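Local coordinates for origin of replication complex subunit 1B (Arabidopsis thaliana, PDB 5HH7), which is a subunit of the origin recognition complex that binds replication origins and, through the BAH-PHD cassette seen here, reads the histone H3 tail, at residues A[214-219]-A[223-228]; A[120-125]-A[129-134]. All coordinates share one frame; numbering follows the deposited sequence.

Contact 1 of 2, residues A[214-219]-A[223-228]; sequences EYEYDV and SFKRLA
The F224 ring takes Y217 over one face, with Y217 CD1 3.4 Å from F224 CE2, while its edge is turned to the face of the Y215 ring. The second pair is an offset edge-to-face contact: centroids 6.0 Å apart, planes at 76°, and Y215 CB at the F224 edge, 3.9 Å from CD2. The Y217 and F224 planes are inclined by 36°, an oblique contact. F224 CG lies opposite its own carbonyl carbon and beside the backbone N (chi1 -64°), which swings the ring between the two tyrosines. At the edge of the Y215 ring lies K225 O; E214 CG lies over one face of Y215, toward the ring's rim.

The scaffold is an antiparallel hairpin between strands 210-218 and 223-226 in the BAH domain. Y217 and F224 face each other as a non-hydrogen-bonded pair, and both side chains lie on one face of the sheet, where Y175 meets F224 edge-to-face. The hydrogen-bonded pairs E216-K225 and D218-S223 point their side chains to the other face, where E216 is salt-bridged to R153 and N178 bonds both E216 and D218. E216 N reaches K225 O at 2.7 Å, and past the strand end L227 N gives E214 O an almost straight bond of 3.0 Å.

E214 and R226 run side by side, but OE2 stays 4.2 Å from NE and well out of the guanidinium plane, so no direct N-H bond forms. Water 1 joins them instead: it sits in the guanidinium plane, accepts from R226 NE at 2.7 Å, donates to E214 OE2 at 2.8 Å, and also bonds Y215 OH. The chemistry thus implies a division of labour: backbone bonds and aromatic packing hold the strands, while the opposite charges probably attract only modestly, across a shared water.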
loop_
_atom_site.group_PDB
_atom_site.type_symbol
_atom_site.label_atom_id
_atom_site.label_comp_id
_atom_site.label_asym_id
_atom_site.label_seq_id
_atom_site.Cartn_x
_atom_site.Cartn_y
_atom_site.Cartn_z
ATOM N N GLU A 214 -1.127 10.228 -6.760
ATOM C CA GLU A 214 -1.114 11.247 -7.798
ATOM C C GLU A 214 -0.417 12.516 -7.321
ATOM O O GLU A 214 0.196 13.229 -8.116
ATOM C CB GLU A 214 -2.544 11.577 -8.235
ATOM C CG GLU A 214 -2.634 12.664 -9.304
ATOM C CD GLU A 214 -3.989 12.702 -9.989
ATOM O OE1 GLU A 214 -4.934 12.070 -9.476
ATOM O OE2 GLU A 214 -4.103 13.358 -11.049
ATOM N N TYR A 215 -0.508 12.794 -6.023
ATOM C CA TYR A 215 -0.067 14.086 -5.500
ATOM C C TYR A 215 1.058 14.033 -4.485
ATOM O O TYR A 215 1.147 13.120 -3.660
ATOM C CB TYR A 215 -1.232 14.843 -4.858
ATOM C CG TYR A 215 -2.384 15.093 -5.791
ATOM C CD1 TYR A 215 -2.372 16.168 -6.673
ATOM C CD2 TYR A 215 -3.485 14.247 -5.798
ATOM C CE1 TYR A 215 -3.431 16.395 -7.531
ATOM C CE2 TYR A 215 -4.543 14.462 -6.648
ATOM C CZ TYR A 215 -4.516 15.537 -7.510
ATOM O OH TYR A 215 -5.578 15.746 -8.358
ATOM N N GLU A 216 1.900 15.054 -4.559
ATOM C CA GLU A 216 2.815 15.395 -3.493
ATOM C C GLU A 216 2.062 16.302 -2.528
ATOM O O GLU A 216 1.409 17.258 -2.947
ATOM C CB GLU A 216 4.021 16.132 -4.069
ATOM C CG GLU A 216 4.935 16.761 -3.042
ATOM C CD GLU A 216 5.993 17.633 -3.689
ATOM O OE1 GLU A 216 6.791 17.101 -4.492
ATOM O OE2 GLU A 216 6.012 18.850 -3.408
ATOM N N TYR A 217 2.144 15.997 -1.238
ATOM C CA TYR A 217 1.478 16.805 -0.224
ATOM C C TYR A 217 2.507 17.478 0.667
ATOM O O TYR A 217 3.243 16.803 1.381
ATOM C CB TYR A 217 0.554 15.933 0.628
ATOM C CG TYR A 217 -0.132 16.659 1.775
ATOM C CD1 TYR A 217 -1.041 17.681 1.532
ATOM C CD2 TYR A 217 0.116 16.304 3.098
ATOM C CE1 TYR A 217 -1.683 18.338 2.575
ATOM C CE2 TYR A 217 -0.520 16.960 4.152
ATOM C CZ TYR A 217 -1.418 17.973 3.882
ATOM O OH TYR A 217 -2.056 18.622 4.922
ATOM N N ASP A 218 2.574 18.803 0.622
ATOM C CA ASP A 218 3.454 19.511 1.541
ATOM C C ASP A 218 2.725 19.716 2.854
ATOM O O ASP A 218 1.748 20.460 2.922
ATOM C CB ASP A 218 3.918 20.853 0.980
ATOM C CG ASP A 218 5.038 21.460 1.809
ATOM O OD1 ASP A 218 4.741 22.157 2.804
ATOM O OD2 ASP A 218 6.218 21.219 1.479
ATOM N N VAL A 219 3.208 19.044 3.893
ATOM C CA VAL A 219 2.540 19.035 5.185
ATOM C C VAL A 219 2.528 20.419 5.845
ATOM O O VAL A 219 1.569 20.776 6.529
ATOM C CB VAL A 219 3.175 17.982 6.123
ATOM C CG1 VAL A 219 2.497 17.986 7.487
ATOM C CG2 VAL A 219 3.099 16.591 5.483
ATOM N N SER A 223 -0.634 21.831 1.059
ATOM C CA SER A 223 -0.904 22.070 -0.349
ATOM C C SER A 223 -0.538 20.851 -1.185
ATOM O O SER A 223 0.300 20.039 -0.784
ATOM C CB SER A 223 -0.122 23.292 -0.835
ATOM O OG SER A 223 1.270 23.100 -0.647
ATOM N N PHE A 224 -1.164 20.733 -2.351
ATOM C CA PHE A 224 -0.944 19.588 -3.226
ATOM C C PHE A 224 -0.318 20.000 -4.548
ATOM O O PHE A 224 -0.583 21.084 -5.070
ATOM C CB PHE A 224 -2.258 18.851 -3.497
ATOM C CG PHE A 224 -2.871 18.235 -2.276
ATOM C CD1 PHE A 224 -3.766 18.951 -1.500
ATOM C CD2 PHE A 224 -2.553 16.936 -1.907
ATOM C CE1 PHE A 224 -4.333 18.384 -0.372
ATOM C CE2 PHE A 224 -3.123 16.364 -0.783
ATOM C CZ PHE A 224 -4.012 17.088 -0.014
ATOM N N LYS A 225 0.512 19.114 -5.082
ATOM C CA LYS A 225 1.132 19.308 -6.381
ATOM C C LYS A 225 1.147 17.953 -7.070
ATOM O O LYS A 225 1.348 16.929 -6.420
ATOM C CB LYS A 225 2.559 19.827 -6.204
ATOM C CG LYS A 225 3.286 20.168 -7.491
ATOM C CD LYS A 225 4.669 20.730 -7.184
ATOM C CE LYS A 225 5.442 21.076 -8.449
ATOM N NZ LYS A 225 6.764 21.698 -8.136
ATOM N N ARG A 226 0.918 17.936 -8.377
ATOM C CA ARG A 226 0.975 16.682 -9.119
ATOM C C ARG A 226 2.401 16.152 -9.158
ATOM O O ARG A 226 3.348 16.916 -9.344
ATOM C CB ARG A 226 0.463 16.874 -10.545
ATOM C CG ARG A 226 -1.047 16.969 -10.665
ATOM C CD ARG A 226 -1.443 17.261 -12.104
ATOM N NE ARG A 226 -2.884 17.166 -12.315
ATOM C CZ ARG A 226 -3.479 17.384 -13.483
ATOM N NH1 ARG A 226 -2.755 17.722 -14.544
ATOM N NH2 ARG A 226 -4.797 17.270 -13.590
ATOM N N LEU A 227 2.554 14.845 -8.970
ATOM C CA LEU A 227 3.854 14.210 -9.143
ATOM C C LEU A 227 4.269 14.295 -10.607
ATOM O O LEU A 227 5.456 14.409 -10.923
ATOM C CB LEU A 227 3.807 12.747 -8.700
ATOM C CG LEU A 227 3.772 12.470 -7.197
ATOM C CD1 LEU A 227 3.793 10.973 -6.944
ATOM C CD2 LEU A 227 4.943 13.143 -6.502
ATOM N N ALA A 228 3.275 14.245 -11.489
ATOM C CA ALA A 228 3.490 14.274 -12.933
ATOM C C ALA A 228 4.327 15.471 -13.376
ATOM O O ALA A 228 3.919 16.622 -13.210
ATOM C CB ALA A 228 2.151 14.267 -13.660
HETATM O O HOH W 1 -4.908 16.025 -11.002
HETATM O O HOH W 2 0.515 13.236 -10.843
#

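Contact 2 of 2, residues A[120-125]-A[129-134]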
loop_
_atom_site.group_PDB
_atom_site.type_symbol
_atom_site.label_atom_id
_atom_site.label_comp_id
_atom_site.label_asym_id
_atom_site.label_seq_id
_atom_site.Cartn_x
_atom_site.Cartn_y
_atom_site.Cartn_z
ATOM N N ARG A 120 -4.818 -8.869 10.476
ATOM C CA ARG A 120 -4.893 -7.801 9.486
ATOM C C ARG A 120 -3.719 -7.857 8.512
ATOM O O ARG A 120 -2.591 -8.159 8.902
ATOM C CB ARG A 120 -4.924 -6.436 10.176
ATOM C CG ARG A 120 -6.097 -6.232 11.118
ATOM C CD ARG A 120 -6.125 -4.806 11.645
ATOM N NE ARG A 120 -4.954 -4.499 12.463
ATOM C CZ ARG A 120 -4.482 -3.273 12.660
ATOM N NH1 ARG A 120 -5.075 -2.234 12.088
ATOM N NH2 ARG A 120 -3.413 -3.084 13.423
ATOM N N THR A 121 -3.985 -7.556 7.244
ATOM C CA THR A 121 -2.920 -7.489 6.252
ATOM C C THR A 121 -2.090 -6.229 6.469
ATOM O O THR A 121 -2.507 -5.311 7.175
ATOM C CB THR A 121 -3.467 -7.486 4.812
ATOM O OG1 THR A 121 -4.149 -6.252 4.559
ATOM C CG2 THR A 121 -4.427 -8.651 4.598
ATOM N N MET A 122 -0.911 -6.196 5.857
ATOM C CA MET A 122 -0.011 -5.056 5.960
ATOM C C MET A 122 -0.652 -3.807 5.351
ATOM O O MET A 122 -0.495 -2.695 5.865
ATOM C CB MET A 122 1.304 -5.391 5.257
ATOM C CG MET A 122 2.479 -4.528 5.650
ATOM S SD MET A 122 4.040 -5.403 5.414
ATOM C CE MET A 122 3.951 -6.623 6.723
ATOM N N ARG A 123 -1.375 -3.998 4.251
ATOM C CA ARG A 123 -2.111 -2.909 3.611
ATOM C C ARG A 123 -3.198 -2.365 4.534
ATOM O O ARG A 123 -3.399 -1.153 4.634
ATOM C CB ARG A 123 -2.722 -3.391 2.292
ATOM C CG ARG A 123 -3.926 -2.583 1.818
ATOM C CD ARG A 123 -5.108 -3.509 1.593
ATOM N NE ARG A 123 -6.166 -3.329 2.578
ATOM C CZ ARG A 123 -7.036 -4.268 2.937
ATOM N NH1 ARG A 123 -6.992 -5.488 2.410
ATOM N NH2 ARG A 123 -7.955 -3.986 3.838
ATOM N N GLU A 124 -3.890 -3.267 5.219
ATOM C CA GLU A 124 -4.914 -2.868 6.174
ATOM C C GLU A 124 -4.307 -2.036 7.307
ATOM O O GLU A 124 -4.875 -1.023 7.718
ATOM C CB GLU A 124 -5.628 -4.103 6.729
ATOM C CG GLU A 124 -6.856 -3.792 7.562
ATOM C CD GLU A 124 -7.611 -5.041 7.989
ATOM O OE1 GLU A 124 -7.303 -6.139 7.475
ATOM O OE2 GLU A 124 -8.511 -4.919 8.845
ATOM N N LYS A 125 -3.143 -2.457 7.792
ATOM C CA LYS A 125 -2.453 -1.726 8.850
ATOM C C LYS A 125 -2.025 -0.338 8.376
ATOM O O LYS A 125 -2.127 0.638 9.120
ATOM C CB LYS A 125 -1.233 -2.504 9.343
ATOM C CG LYS A 125 -1.548 -3.823 10.033
ATOM C CD LYS A 125 -0.269 -4.479 10.531
ATOM C CE LYS A 125 -0.489 -5.941 10.882
ATOM N NZ LYS A 125 0.777 -6.621 11.280
ATOM N N GLY A 129 -3.361 3.527 9.656
ATOM C CA GLY A 129 -2.332 4.320 10.306
ATOM C C GLY A 129 -1.506 3.566 11.332
ATOM O O GLY A 129 -0.935 4.169 12.244
ATOM N N ASP A 130 -1.427 2.247 11.179
ATOM C CA ASP A 130 -0.707 1.412 12.134
ATOM C C ASP A 130 0.647 0.938 11.607
ATOM O O ASP A 130 1.337 0.151 12.254
ATOM C CB ASP A 130 -1.577 0.239 12.580
ATOM C CG ASP A 130 -2.763 0.689 13.410
ATOM O OD1 ASP A 130 -2.571 1.558 14.287
ATOM O OD2 ASP A 130 -3.883 0.190 13.176
ATOM N N LEU A 131 1.014 1.413 10.424
ATOM C CA LEU A 131 2.390 1.314 9.949
ATOM C C LEU A 131 2.631 2.368 8.883
ATOM O O LEU A 131 1.706 3.083 8.506
ATOM C CB LEU A 131 2.751 -0.099 9.466
ATOM C CG LEU A 131 1.951 -0.847 8.402
ATOM C CD1 LEU A 131 2.288 -0.353 7.012
ATOM C CD2 LEU A 131 2.233 -2.335 8.516
ATOM N N TRP A 132 3.869 2.468 8.410
ATOM C CA TRP A 132 4.256 3.532 7.496
ATOM C C TRP A 132 4.522 2.992 6.098
ATOM O O TRP A 132 4.747 1.794 5.911
ATOM C CB TRP A 132 5.528 4.229 7.986
ATOM C CG TRP A 132 5.475 4.769 9.382
ATOM C CD1 TRP A 132 5.430 4.047 10.538
ATOM C CD2 TRP A 132 5.505 6.148 9.772
ATOM N NE1 TRP A 132 5.410 4.890 11.623
ATOM C CE2 TRP A 132 5.455 6.185 11.180
ATOM C CE3 TRP A 132 5.559 7.356 9.067
ATOM C CZ2 TRP A 132 5.461 7.379 11.898
ATOM C CZ3 TRP A 132 5.564 8.545 9.783
ATOM C CH2 TRP A 132 5.513 8.546 11.183
ATOM N N ALA A 133 4.506 3.894 5.125
ATOM C CA ALA A 133 4.961 3.594 3.774
ATOM C C ALA A 133 5.880 4.724 3.337
ATOM O O ALA A 133 5.639 5.888 3.663
ATOM C CB ALA A 133 3.784 3.464 2.825
ATOM N N ALA A 134 6.938 4.382 2.610
ATOM C CA ALA A 134 7.909 5.379 2.179
ATOM C C ALA A 134 8.474 5.058 0.810
ATOM O O ALA A 134 8.500 3.900 0.389
ATOM C CB ALA A 134 9.043 5.483 3.191
#
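K125 and L131 meet across a helix C-terminus closed by a Schellman motif, in which G129, with positive phi, ends helix 122-127 and turns the BAH-domain chain toward strand 132-142. The two side chains cross at about a right angle. L131 CD2 lies 3.6 Å from K125 CB and also touches CD, so it is the hydrocarbon part of the lysine that packs here. L131 has its CG wedged between its backbone N and carbonyl carbon (chi1 55°), and the same CD2 also comes to 3.6 Å from M122 CG. One methyl therefore spans two residues a helical turn apart, while CD1 approaches M122 O. Beyond the helix, Y33 and L189 touch both M122 and L131, which places this buried leucine against strands 31-34 and 188-195.

The backbone of K125 supplies one of the two polar links of the contact. Its carbonyl oxygen accepts from D130 N at 2.7 Å and, weakly, from L131 N at 3.5 Å. S128 OG also bonds this oxygen, though its one proton has other possible acceptors in E124 O and D130 OD2; D130 N is the strong donor that ties down the chain leaving the helix.

D130 reaches back to the residue before the helix N-cap. Its carboxylate and the R120 guanidinium stand at 70° to each other, and K125 CG lies over the centre of the guanidinium face. S128 OG gives D130 OD2 a partner besides the arginine. R120 and D130 form a salt bridge: R120 NH1 meets D130 OD2 on its anti side at 2.9 Å, almost within the guanidinium plane, whereas the bond from NH2 to the same oxygen is weak at 3.3 Å.

How the contacts relate
Contact 2 closes along the chain before contact 1 opens, and both lie in the BAH domain. Their centres are 21 Å apart and their nearest atoms about 9 Å, so they do not touch. The link is the mixed sheet: strand 132-142, entered from contact 2, pairs with 148-156, which pairs with 175-184, which in turn runs parallel to strand 210-218 of contact 1. Contact 2 lies nearer the chain centre. There R123 of helix 122-127 is salt-bridged to E51 of the PHD-type zinc finger and D208 of the BAH domain, tying the two modules together at histone H3-binding regions, while contact 1 adds strand 223-226 to the sheet away from the annotated sites.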